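Local coordinates for protein taurocyamine kinase (Schistosoma mansoni, PDB 4WOD) that reversibly transfers phosphate between ATP and taurocyamine, a magnesium-dependent phosphagen kinase built from two fused copies of the kinase unit, at residues 47-52 / 75-80; 20-25 / 82-87; 641-646 / 704-709; 597-602 / 700-705. The protein carries 4 engineered substitutions. All coordinates share one frame; numbering follows the deposited sequence.

The four contacts form two pairs, far apart in this duplicated kinase. Contacts 1 and 2 share helix 74-84 in the first phosphagen kinase N-terminal domain; their centres lie about 10 Å apart and they meet where Val50 packs on Thr23. Contact 2 holds Tyr84, whose side chain comes within about 4 Å of the bound arginine, while that of Phe77 in contact 1 stays about 10 Å from it. Contacts 3 and 4 share helix 695-715 of the second phosphagen kinase C-terminal (catalytic) domain, centres about 8 Å apart, joined by Met702 lying against Ala641 and Val643 in a predicted ATP site. The centres of contacts 1 and 3 are about 55 Å apart.

Contact 1: 47-52 / 75-80; sequences AQCVNT and DFFDAV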
loop_
_atom_site.group_PDB
_atom_site.type_symbol
_atom_site.label_atom_id
_atom_site.label_comp_id
_atom_site.label_asym_id
_atom_site.label_seq_id
_atom_site.Cartn_x
_atom_site.Cartn_y
_atom_site.Cartn_z
ATOM N N ALA A 47 -18.847 -3.119 27.846
ATOM C CA ALA A 47 -19.431 -1.871 27.323
ATOM C C ALA A 47 -18.469 -0.688 27.524
ATOM O O ALA A 47 -18.271 0.121 26.614
ATOM C CB ALA A 47 -20.778 -1.570 27.992
ATOM N N GLN A 48 -17.857 -0.598 28.705
ATOM C CA GLN A 48 -16.922 0.493 28.947
ATOM C C GLN A 48 -15.716 0.398 28.030
ATOM O O GLN A 48 -15.198 1.440 27.588
ATOM C CB GLN A 48 -16.469 0.512 30.408
ATOM C CG GLN A 48 -17.533 0.973 31.359
ATOM C CD GLN A 48 -17.087 0.823 32.788
ATOM O OE1 GLN A 48 -16.367 -0.119 33.126
ATOM N NE2 GLN A 48 -17.492 1.756 33.635
ATOM N N CYS A 49 -15.274 -0.835 27.742
ATOM C CA CYS A 49 -14.148 -1.053 26.819
ATOM C C CYS A 49 -14.426 -0.618 25.373
ATOM O O CYS A 49 -13.541 -0.087 24.713
ATOM C CB CYS A 49 -13.736 -2.530 26.787
ATOM S SG CYS A 49 -13.182 -3.263 28.338
ATOM N N VAL A 50 -15.637 -0.878 24.883
ATOM C CA VAL A 50 -15.965 -0.666 23.467
ATOM C C VAL A 50 -16.724 0.626 23.187
ATOM O O VAL A 50 -16.990 0.972 22.027
ATOM C CB VAL A 50 -16.813 -1.846 22.897
ATOM C CG1 VAL A 50 -16.019 -3.150 22.942
ATOM C CG2 VAL A 50 -18.139 -1.982 23.655
ATOM N N ASN A 51 -17.073 1.331 24.251
ATOM C CA ASN A 51 -17.848 2.556 24.161
ATOM C C ASN A 51 -17.290 3.546 23.141
ATOM O O ASN A 51 -18.027 4.069 22.313
ATOM C CB ASN A 51 -17.920 3.217 25.533
ATOM C CG ASN A 51 -18.911 4.357 25.566
ATOM O OD1 ASN A 51 -20.119 4.140 25.497
ATOM N ND2 ASN A 51 -18.409 5.570 25.662
ATOM N N THR A 52 -15.981 3.778 23.177
ATOM C CA THR A 52 -15.390 4.772 22.278
ATOM C C THR A 52 -15.555 4.365 20.800
ATOM O O THR A 52 -15.623 5.226 19.914
ATOM C CB THR A 52 -13.885 5.009 22.605
ATOM O OG1 THR A 52 -13.463 6.283 22.093
ATOM C CG2 THR A 52 -13.014 3.889 22.014
ATOM N N ASP A 75 -12.123 -13.910 25.383
ATOM C CA ASP A 75 -12.508 -14.418 24.061
ATOM C C ASP A 75 -12.535 -13.282 23.043
ATOM O O ASP A 75 -12.246 -13.481 21.859
ATOM C CB ASP A 75 -13.887 -15.097 24.084
ATOM C CG ASP A 75 -13.943 -16.320 24.973
ATOM O OD1 ASP A 75 -12.885 -16.837 25.403
ATOM O OD2 ASP A 75 -15.074 -16.776 25.230
ATOM N N PHE A 76 -12.911 -12.095 23.517
ATOM C CA PHE A 76 -12.974 -10.897 22.686
ATOM C C PHE A 76 -11.582 -10.300 22.479
ATOM O O PHE A 76 -11.143 -10.102 21.344
ATOM C CB PHE A 76 -13.922 -9.866 23.322
ATOM C CG PHE A 76 -13.867 -8.493 22.694
ATOM C CD1 PHE A 76 -14.450 -8.251 21.452
ATOM C CD2 PHE A 76 -13.256 -7.428 23.364
ATOM C CE1 PHE A 76 -14.404 -6.975 20.876
ATOM C CE2 PHE A 76 -13.204 -6.136 22.790
ATOM C CZ PHE A 76 -13.779 -5.913 21.547
ATOM N N PHE A 77 -10.883 -10.008 23.574
ATOM C CA PHE A 77 -9.591 -9.313 23.449
ATOM C C PHE A 77 -8.501 -10.157 22.779
ATOM O O PHE A 77 -7.664 -9.603 22.064
ATOM C CB PHE A 77 -9.092 -8.834 24.820
ATOM C CG PHE A 77 -9.701 -7.529 25.264
ATOM C CD1 PHE A 77 -9.236 -6.320 24.755
ATOM C CD2 PHE A 77 -10.745 -7.508 26.177
ATOM C CE1 PHE A 77 -9.801 -5.107 25.154
ATOM C CE2 PHE A 77 -11.310 -6.296 26.587
ATOM C CZ PHE A 77 -10.833 -5.088 26.062
ATOM N N ASP A 78 -8.483 -11.471 23.024
ATOM C CA ASP A 78 -7.456 -12.319 22.405
ATOM C C ASP A 78 -7.641 -12.317 20.890
ATOM O O ASP A 78 -6.671 -12.296 20.127
ATOM C CB ASP A 78 -7.499 -13.745 22.952
ATOM C CG ASP A 78 -6.601 -13.924 24.160
ATOM O OD1 ASP A 78 -6.050 -12.904 24.633
ATOM O OD2 ASP A 78 -6.450 -15.069 24.642
ATOM N N ALA A 79 -8.896 -12.299 20.466
ATOM C CA ALA A 79 -9.200 -12.233 19.047
ATOM C C ALA A 79 -8.711 -10.912 18.461
ATOM O O ALA A 79 -8.049 -10.900 17.414
ATOM C CB ALA A 79 -10.693 -12.417 18.815
ATOM N N VAL A 80 -9.002 -9.802 19.147
ATOM C CA VAL A 80 -8.573 -8.481 18.687
ATOM C C VAL A 80 -7.042 -8.358 18.634
ATOM O O VAL A 80 -6.467 -7.811 17.684
ATOM C CB VAL A 80 -9.153 -7.364 19.609
ATOM C CG1 VAL A 80 -8.492 -6.026 19.337
ATOM C CG2 VAL A 80 -10.676 -7.274 19.454
#
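Sulfur meets ring where Cys49 of helix 46-55 faces Phe77 of helix 74-84. The thiol comes at the rim of the ring: SG of Cys49 is 3.7 Å from CZ of Phe77, and the sulfur lies 87° off the ring normal, so this is an edge-on sulfur-aromatic contact. CB of Cys49 adds a second touch, 3.9 Å from CZ of Phe77. With CG beside its own backbone N (chi1 -82°), Phe77 extends its ring toward the cysteine although its CB does not aim there.

The second kind of contact is purely aliphatic on aromatic. One methyl of Val50, CG1, reaches the end of the Phe76 ring, 3.8 Å from CZ of Phe76, and the two side chains cross obliquely. Both helices belong to the small, all-helical N-terminal domain of the phosphagen kinases, here that of the first copy, and the four touching residues are buried within it. Helix 6-14 packs on Val50 through Leu6 and Leu9, Tyr26 of helix 22-26 lies on Phe76, and Ala69 of helix 69-72 touches both Cys49 and Phe77.

Consecutive on their helix, Phe76 and Phe77 turn their rings against each other: CD2 of Phe76 stands 3.8 Å above the plane of Phe77, toward the rim. Val80, one helical turn after Phe76, places CG2 3.9 Å over a face of the Phe76 ring. Tyr70 makes an edge-to-face contact with Phe77.

Contact 2: 20-25 / 82-87; sequences HSLTKK and ADYHKV
Lys25 reaches across to Asp83 with its ammonium group, NZ of Lys25 lying 2.8 Å from OD2 of Asp83 in a salt bridge at the surface of the small helical N-terminal domain. The extended lysine and the aspartate approach from opposite directions, and the bond uses the syn lone pair of OD2. That oxygen is gripped twice, since it also accepts a hydrogen bond from Tyr26 OH. Leu22 lies against the carboxylate, its CD2 3.5 Å from CG of Asp83, while its other methyl, CD1, sits 3.8 Å from CB of Tyr84.

The next shell sets these groups in place. Ser21 caps the helix that carries Leu22 and Lys25: its OG accepts from N of Lys24 at 3.1 Å. A Schellman motif ends helix 74-84, with Lys86 at positive phi and bonds from Val87 N to Ala82 O and from Lys86 N to Asp83 O. Within this turn His85 is the first residue to leave helical angles; its NE2 is hydrogen-bonded to Pro269 O. Tyr84 lines the pocket of the bound arginine and also touches Leu60 and Ser270. Over the centre of the His85 ring stands CD2 of Tyr84, 3.7 Å above its plane.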
loop_
_atom_site.group_PDB
_atom_site.type_symbol
_atom_site.label_atom_id
_atom_site.label_comp_id
_atom_site.label_asym_id
_atom_site.label_seq_id
_atom_site.Cartn_x
_atom_site.Cartn_y
_atom_site.Cartn_z
ATOM N N HIS A 20 -15.111 0.332 10.662
ATOM C CA HIS A 20 -14.458 -0.878 10.184
ATOM C C HIS A 20 -13.457 -1.377 11.215
ATOM O O HIS A 20 -12.376 -1.855 10.865
ATOM C CB HIS A 20 -13.749 -0.621 8.853
ATOM C CG HIS A 20 -14.641 -0.030 7.811
ATOM N ND1 HIS A 20 -14.513 1.269 7.371
ATOM C CD2 HIS A 20 -15.699 -0.549 7.148
ATOM C CE1 HIS A 20 -15.443 1.518 6.466
ATOM N NE2 HIS A 20 -16.179 0.434 6.317
ATOM N N SER A 21 -13.815 -1.240 12.485
ATOM C CA SER A 21 -12.881 -1.526 13.575
ATOM C C SER A 21 -12.745 -3.018 13.807
ATOM O O SER A 21 -13.616 -3.785 13.407
ATOM C CB SER A 21 -13.341 -0.828 14.859
ATOM O OG SER A 21 -14.703 -1.118 15.172
ATOM N N LEU A 22 -11.666 -3.441 14.466
ATOM C CA LEU A 22 -11.593 -4.822 14.923
ATOM C C LEU A 22 -12.635 -5.068 16.011
ATOM O O LEU A 22 -13.037 -6.207 16.230
ATOM C CB LEU A 22 -10.205 -5.166 15.443
ATOM C CG LEU A 22 -9.081 -5.109 14.404
ATOM C CD1 LEU A 22 -7.713 -5.294 15.060
ATOM C CD2 LEU A 22 -9.306 -6.166 13.311
ATOM N N THR A 23 -13.057 -4.009 16.700
ATOM C CA THR A 23 -14.142 -4.125 17.688
ATOM C C THR A 23 -15.421 -4.579 17.019
ATOM O O THR A 23 -16.143 -5.432 17.524
ATOM C CB THR A 23 -14.412 -2.791 18.408
ATOM O OG1 THR A 23 -13.301 -2.481 19.251
ATOM C CG2 THR A 23 -15.673 -2.882 19.261
ATOM N N LYS A 24 -15.700 -4.001 15.866
ATOM C CA LYS A 24 -16.880 -4.365 15.101
ATOM C C LYS A 24 -16.753 -5.824 14.645
ATOM O O LYS A 24 -17.711 -6.594 14.696
ATOM C CB LYS A 24 -17.035 -3.431 13.906
ATOM C CG LYS A 24 -18.198 -3.743 12.992
ATOM C CD LYS A 24 -18.364 -2.603 12.025
ATOM C CE LYS A 24 -19.490 -2.836 11.052
ATOM N NZ LYS A 24 -19.928 -1.550 10.455
ATOM N N LYS A 25 -15.538 -6.200 14.262
ATOM C CA LYS A 25 -15.274 -7.525 13.718
ATOM C C LYS A 25 -15.518 -8.618 14.740
ATOM O O LYS A 25 -16.103 -9.645 14.422
ATOM C CB LYS A 25 -13.842 -7.588 13.195
ATOM C CG LYS A 25 -13.477 -8.866 12.481
ATOM C CD LYS A 25 -12.197 -8.653 11.686
ATOM C CE LYS A 25 -11.599 -9.951 11.193
ATOM N NZ LYS A 25 -10.289 -9.665 10.529
ATOM N N ALA A 82 -4.644 -10.823 18.652
ATOM C CA ALA A 82 -4.072 -11.725 17.653
ATOM C C ALA A 82 -4.174 -11.118 16.251
ATOM O O ALA A 82 -3.232 -11.164 15.480
ATOM C CB ALA A 82 -4.760 -13.094 17.700
ATOM N N ASP A 83 -5.311 -10.510 15.953
ATOM C CA ASP A 83 -5.527 -9.852 14.675
ATOM C C ASP A 83 -4.609 -8.625 14.472
ATOM O O ASP A 83 -3.853 -8.561 13.484
ATOM C CB ASP A 83 -7.008 -9.460 14.568
ATOM C CG ASP A 83 -7.443 -9.179 13.137
ATOM O OD1 ASP A 83 -6.667 -8.561 12.376
ATOM O OD2 ASP A 83 -8.575 -9.579 12.772
ATOM N N TYR A 84 -4.664 -7.665 15.403
ATOM C CA TYR A 84 -3.893 -6.428 15.294
ATOM C C TYR A 84 -2.385 -6.665 15.268
ATOM O O TYR A 84 -1.649 -6.047 14.481
ATOM C CB TYR A 84 -4.226 -5.472 16.452
ATOM C CG TYR A 84 -3.505 -4.145 16.329
ATOM C CD1 TYR A 84 -3.996 -3.137 15.507
ATOM C CD2 TYR A 84 -2.326 -3.911 17.018
ATOM C CE1 TYR A 84 -3.323 -1.930 15.385
ATOM C CE2 TYR A 84 -1.660 -2.718 16.899
ATOM C CZ TYR A 84 -2.160 -1.736 16.088
ATOM O OH TYR A 84 -1.478 -0.552 15.983
ATOM N N HIS A 85 -1.920 -7.543 16.144
ATOM C CA HIS A 85 -0.487 -7.772 16.263
ATOM C C HIS A 85 -0.007 -8.886 15.326
ATOM O O HIS A 85 1.168 -9.282 15.372
ATOM C CB HIS A 85 -0.127 -8.088 17.719
ATOM C CG HIS A 85 -0.206 -6.897 18.617
ATOM N ND1 HIS A 85 0.758 -5.908 18.627
ATOM C CD2 HIS A 85 -1.143 -6.518 19.517
ATOM C CE1 HIS A 85 0.416 -4.975 19.498
ATOM N NE2 HIS A 85 -0.728 -5.326 20.058
ATOM N N LYS A 86 -0.920 -9.364 14.481
ATOM C CA LYS A 86 -0.647 -10.405 13.478
ATOM C C LYS A 86 0.020 -11.617 14.101
ATOM O O LYS A 86 1.088 -12.039 13.668
ATOM C CB LYS A 86 0.226 -9.863 12.342
ATOM C CG LYS A 86 -0.441 -8.785 11.511
ATOM C CD LYS A 86 0.604 -7.859 10.923
ATOM C CE LYS A 86 0.106 -7.182 9.656
ATOM N NZ LYS A 86 -1.224 -6.538 9.860
ATOM N N VAL A 87 -0.614 -12.146 15.141
ATOM C CA VAL A 87 -0.086 -13.276 15.880
ATOM C C VAL A 87 -0.552 -14.529 15.172
ATOM O O VAL A 87 -1.759 -14.750 15.018
ATOM C CB VAL A 87 -0.542 -13.271 17.353
ATOM C CG1 VAL A 87 -0.037 -14.506 18.090
ATOM C CG2 VAL A 87 -0.075 -11.991 18.052
#

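Contact 3: 641-646 / 704-709; sequences ASVLLK and EGVAKM
Val643 and Val706 point their branches at each other, tip to tip, between strand 639-646 and helix 695-715. This is helix-on-sheet packing in the second phosphagen kinase C-terminal (catalytic) domain, where the long C-terminal helix lies against the antiparallel sheet typical of phosphagen kinases. The short strand and helix segments run nearly in the same direction, 19° apart, with their axes 10.2 Å from each other at closest approach. Apolar side chains bridge that spacing, and no hydrogen bond crosses it.

In the valine pair the closest atoms are the two CG2 methyls, 3.7 Å between CG2 of Val643 and CG2 of Val706. The second methyl of Val706, CG1, stands 4.1 Å from the same Val643 CG2, which therefore faces both branches of the helical valine. CG1 of Val706 is also loosely approached by Leu645, 4.3 Å from its CD1.

Leu645 follows two residues on, on the same side of the strand, and meets Met709 obliquely rather than end to end. With chi1 at -172° the leucine extends from the strand to the helix, and its CD2 methyl touches the methionine. Leu645 also touches Ile685 of the adjacent strand 682-687 and Phe479. Residues 641-644 belong to a predicted ATP-binding site; the side chain of Ser642 starts out away from the helix and touches Arg484, another predicted member. Met709 runs extended beyond CG, bringing its sulfur SD to 3.8 Å from CD2 of Leu645.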
loop_
_atom_site.group_PDB
_atom_site.type_symbol
_atom_site.label_atom_id
_atom_site.label_comp_id
_atom_site.label_asym_id
_atom_site.label_seq_id
_atom_site.Cartn_x
_atom_site.Cartn_y
_atom_site.Cartn_z
ATOM N N ALA A 641 -7.784 -10.192 -29.323
ATOM C CA ALA A 641 -9.173 -10.525 -29.617
ATOM C C ALA A 641 -9.594 -11.700 -28.755
ATOM O O ALA A 641 -8.846 -12.667 -28.589
ATOM C CB ALA A 641 -9.354 -10.861 -31.073
ATOM N N SER A 642 -10.807 -11.650 -28.240
ATOM C CA SER A 642 -11.203 -12.654 -27.283
ATOM C C SER A 642 -12.688 -12.921 -27.329
ATOM O O SER A 642 -13.462 -12.116 -27.854
ATOM C CB SER A 642 -10.785 -12.228 -25.872
ATOM O OG SER A 642 -11.522 -11.100 -25.446
ATOM N N VAL A 643 -13.075 -14.074 -26.793
ATOM C CA VAL A 643 -14.482 -14.415 -26.617
ATOM C C VAL A 643 -14.712 -14.982 -25.234
ATOM O O VAL A 643 -13.827 -15.599 -24.647
ATOM C CB VAL A 643 -14.984 -15.459 -27.657
ATOM C CG1 VAL A 643 -15.017 -14.861 -29.049
ATOM C CG2 VAL A 643 -14.138 -16.738 -27.609
ATOM N N LEU A 644 -15.914 -14.768 -24.718
ATOM C CA LEU A 644 -16.361 -15.496 -23.549
ATOM C C LEU A 644 -17.073 -16.760 -24.049
ATOM O O LEU A 644 -18.182 -16.689 -24.584
ATOM C CB LEU A 644 -17.274 -14.628 -22.688
ATOM C CG LEU A 644 -17.443 -15.085 -21.245
ATOM C CD1 LEU A 644 -16.103 -15.533 -20.681
ATOM C CD2 LEU A 644 -18.012 -13.951 -20.430
ATOM N N LEU A 645 -16.410 -17.907 -23.901
ATOM C CA LEU A 645 -16.853 -19.148 -24.539
ATOM C C LEU A 645 -17.392 -20.191 -23.551
ATOM O O LEU A 645 -16.735 -20.527 -22.557
ATOM C CB LEU A 645 -15.700 -19.750 -25.344
ATOM C CG LEU A 645 -15.991 -20.958 -26.240
ATOM C CD1 LEU A 645 -16.949 -20.585 -27.356
ATOM C CD2 LEU A 645 -14.699 -21.528 -26.808
ATOM N N LYS A 646 -18.584 -20.708 -23.840
ATOM C CA LYS A 646 -19.161 -21.799 -23.048
ATOM C C LYS A 646 -18.858 -23.159 -23.666
ATOM O O LYS A 646 -19.440 -23.539 -24.680
ATOM C CB LYS A 646 -20.672 -21.628 -22.904
ATOM C CG LYS A 646 -21.085 -20.301 -22.299
ATOM C CD LYS A 646 -22.554 -20.302 -21.932
ATOM C CE LYS A 646 -23.412 -20.620 -23.131
ATOM N NZ LYS A 646 -24.858 -20.491 -22.813
ATOM N N GLU A 704 -10.278 -18.862 -35.987
ATOM C CA GLU A 704 -10.015 -20.237 -36.398
ATOM C C GLU A 704 -9.898 -21.162 -35.189
ATOM O O GLU A 704 -10.429 -22.273 -35.201
ATOM C CB GLU A 704 -8.742 -20.320 -37.244
ATOM C CG GLU A 704 -8.905 -19.813 -38.657
ATOM C CD GLU A 704 -7.702 -20.114 -39.523
ATOM O OE1 GLU A 704 -6.916 -19.183 -39.794
ATOM O OE2 GLU A 704 -7.539 -21.286 -39.928
ATOM N N GLY A 705 -9.213 -20.696 -34.148
ATOM C CA GLY A 705 -9.064 -21.459 -32.924
ATOM C C GLY A 705 -10.373 -21.676 -32.183
ATOM O O GLY A 705 -10.607 -22.742 -31.612
ATOM N N VAL A 706 -11.229 -20.660 -32.183
ATOM C CA VAL A 706 -12.497 -20.736 -31.475
ATOM C C VAL A 706 -13.475 -21.584 -32.280
ATOM O O VAL A 706 -14.242 -22.360 -31.710
ATOM C CB VAL A 706 -13.075 -19.324 -31.199
ATOM C CG1 VAL A 706 -14.538 -19.391 -30.755
ATOM C CG2 VAL A 706 -12.218 -18.598 -30.155
ATOM N N ALA A 707 -13.426 -21.454 -33.603
ATOM C CA ALA A 707 -14.256 -22.272 -34.493
ATOM C C ALA A 707 -13.946 -23.756 -34.336
ATOM O O ALA A 707 -14.843 -24.600 -34.364
ATOM C CB ALA A 707 -14.064 -21.847 -35.938
ATOM N N LYS A 708 -12.663 -24.067 -34.180
ATOM C CA LYS A 708 -12.240 -25.425 -33.878
ATOM C C LYS A 708 -12.825 -25.916 -32.572
ATOM O O LYS A 708 -13.431 -26.979 -32.525
ATOM C CB LYS A 708 -10.717 -25.524 -33.823
ATOM C CG LYS A 708 -10.162 -26.442 -34.900
ATOM C CD LYS A 708 -9.988 -27.869 -34.373
ATOM C CE LYS A 708 -10.847 -28.848 -35.186
ATOM N NZ LYS A 708 -10.503 -28.756 -36.640
ATOM N N MET A 709 -12.609 -25.147 -31.509
ATOM C CA MET A 709 -13.150 -25.468 -30.190
ATOM C C MET A 709 -14.646 -25.758 -30.219
ATOM O O MET A 709 -15.103 -26.746 -29.646
ATOM C CB MET A 709 -12.882 -24.324 -29.214
ATOM C CG MET A 709 -11.450 -24.230 -28.759
ATOM S SD MET A 709 -11.250 -23.073 -27.396
ATOM C CE MET A 709 -9.478 -23.125 -27.211
#

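Contact 4: 597-602 / 700-705; sequences GNLAAV and HEMAEG
Leu599 and Met702 both carry CG anti to the backbone N (chi1 172° and -175°), which sends the two chains out toward one another. Beyond that the methionine does not run straight: it bends at chi2 (-88°) and again at the following torsion, turning its terminal methyl onto the leucine. The two then meet tip to tip, with CE of Met702 3.8 Å from CD2 and 3.9 Å from CD1 of Leu599, nearly the same distance from each leucine methyl.

CD2 of Leu599 has a second neighbour, CB of Ala703, at 3.7 Å. Because Ala703 ends at CB, the leucine can lie near the backbone of helix 695-715, consistent with the CA atoms of Leu599 and Ala703, the nearest of the contact, being 7.9 Å apart. All three touching residues are buried, and the contact is wholly apolar.

Leu599 occupies the first turn of helix 599-614. Asn598 sits at its N-cap, where OD1 of Asn598 accepts a weak bond of 3.3 Å from N of Ala601. Gly597, just before, is tied to Leu473 by backbone hydrogen bonding, and Leu473 also packs on Ala703.

The contact thus joins the start of helix 599-614 to helix 695-715 in the second phosphagen kinase C-terminal (catalytic) domain. The central strand 480-489 borders it through Thr483 and Val485, which touch Leu599; Met702 leans on Ala641 and Val643 of the adjacent strand 639-646, so that both helices lie against neighbouring strands of the antiparallel sheet.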
loop_
_atom_site.group_PDB
_atom_site.type_symbol
_atom_site.label_atom_id
_atom_site.label_comp_id
_atom_site.label_asym_id
_atom_site.label_seq_id
_atom_site.Cartn_x
_atom_site.Cartn_y
_atom_site.Cartn_z
ATOM N N GLY A 597 -21.332 -13.411 -30.845
ATOM C CA GLY A 597 -20.069 -13.852 -31.404
ATOM C C GLY A 597 -19.679 -13.209 -32.721
ATOM O O GLY A 597 -18.851 -13.748 -33.454
ATOM N N ASN A 598 -20.256 -12.049 -33.015
ATOM C CA ASN A 598 -19.983 -11.375 -34.277
ATOM C C ASN A 598 -18.666 -10.593 -34.247
ATOM O O ASN A 598 -18.650 -9.373 -34.047
ATOM C CB ASN A 598 -21.124 -10.439 -34.647
ATOM C CG ASN A 598 -21.043 -9.990 -36.079
ATOM O OD1 ASN A 598 -20.033 -10.215 -36.757
ATOM N ND2 ASN A 598 -22.096 -9.346 -36.555
ATOM N N LEU A 599 -17.579 -11.323 -34.474
ATOM C CA LEU A 599 -16.225 -10.791 -34.439
ATOM C C LEU A 599 -15.982 -9.768 -35.537
ATOM O O LEU A 599 -15.244 -8.802 -35.341
ATOM C CB LEU A 599 -15.220 -11.940 -34.557
ATOM C CG LEU A 599 -13.737 -11.602 -34.732
ATOM C CD1 LEU A 599 -13.250 -10.769 -33.562
ATOM C CD2 LEU A 599 -12.919 -12.898 -34.870
ATOM N N ALA A 600 -16.602 -9.976 -36.694
ATOM C CA ALA A 600 -16.390 -9.075 -37.810
ATOM C C ALA A 600 -16.883 -7.683 -37.441
ATOM O O ALA A 600 -16.245 -6.704 -37.790
ATOM C CB ALA A 600 -17.090 -9.585 -39.061
ATOM N N ALA A 601 -18.011 -7.599 -36.728
ATOM C CA ALA A 601 -18.579 -6.308 -36.345
ATOM C C ALA A 601 -17.799 -5.642 -35.196
ATOM O O ALA A 601 -17.675 -4.420 -35.157
ATOM C CB ALA A 601 -20.051 -6.464 -35.957
ATOM N N VAL A 602 -17.285 -6.442 -34.263
ATOM C CA VAL A 602 -16.464 -5.900 -33.182
ATOM C C VAL A 602 -15.157 -5.353 -33.764
ATOM O O VAL A 602 -14.698 -4.252 -33.426
ATOM C CB VAL A 602 -16.154 -6.975 -32.117
ATOM C CG1 VAL A 602 -15.335 -6.373 -30.967
ATOM C CG2 VAL A 602 -17.440 -7.575 -31.594
ATOM N N HIS A 700 -7.845 -13.476 -36.973
ATOM C CA HIS A 700 -8.224 -14.706 -37.668
ATOM C C HIS A 700 -7.753 -15.945 -36.909
ATOM O O HIS A 700 -8.459 -16.953 -36.877
ATOM C CB HIS A 700 -7.670 -14.730 -39.087
ATOM C CG HIS A 700 -8.266 -15.803 -39.944
ATOM N ND1 HIS A 700 -7.529 -16.525 -40.857
ATOM C CD2 HIS A 700 -9.531 -16.279 -40.023
ATOM C CE1 HIS A 700 -8.317 -17.388 -41.472
ATOM N NE2 HIS A 700 -9.536 -17.262 -40.980
ATOM N N GLU A 701 -6.573 -15.864 -36.294
ATOM C CA GLU A 701 -6.086 -16.959 -35.473
ATOM C C GLU A 701 -7.072 -17.251 -34.346
ATOM O O GLU A 701 -7.414 -18.416 -34.112
ATOM C CB GLU A 701 -4.689 -16.668 -34.910
ATOM C CG GLU A 701 -3.594 -16.878 -35.941
ATOM C CD GLU A 701 -2.205 -16.932 -35.343
ATOM O OE1 GLU A 701 -2.072 -17.162 -34.118
ATOM O OE2 GLU A 701 -1.238 -16.751 -36.111
ATOM N N MET A 702 -7.548 -16.208 -33.662
ATOM C CA MET A 702 -8.519 -16.417 -32.593
ATOM C C MET A 702 -9.757 -17.097 -33.159
ATOM O O MET A 702 -10.183 -18.128 -32.647
ATOM C CB MET A 702 -8.894 -15.107 -31.894
ATOM C CG MET A 702 -9.811 -15.311 -30.697
ATOM S SD MET A 702 -11.563 -15.300 -31.169
ATOM C CE MET A 702 -11.908 -13.552 -31.254
ATOM N N ALA A 703 -10.313 -16.526 -34.225
ATOM C CA ALA A 703 -11.514 -17.068 -34.860
ATOM C C ALA A 703 -11.352 -18.548 -35.269
ATOM O O ALA A 703 -12.184 -19.386 -34.924
ATOM C CB ALA A 703 -11.895 -16.221 -36.071
ATOM N N GLU A 704 -10.278 -18.862 -35.987
ATOM C CA GLU A 704 -10.015 -20.237 -36.398
ATOM C C GLU A 704 -9.898 -21.162 -35.189
ATOM O O GLU A 704 -10.429 -22.273 -35.201
ATOM C CB GLU A 704 -8.742 -20.320 -37.244
ATOM C CG GLU A 704 -8.905 -19.813 -38.657
ATOM C CD GLU A 704 -7.702 -20.114 -39.523
ATOM O OE1 GLU A 704 -6.916 -19.183 -39.794
ATOM O OE2 GLU A 704 -7.539 -21.286 -39.928
ATOM N N GLY A 705 -9.213 -20.696 -34.148
ATOM C CA GLY A 705 -9.064 -21.459 -32.924
ATOM C C GLY A 705 -10.373 -21.676 -32.183
ATOM O O GLY A 705 -10.607 -22.742 -31.612
#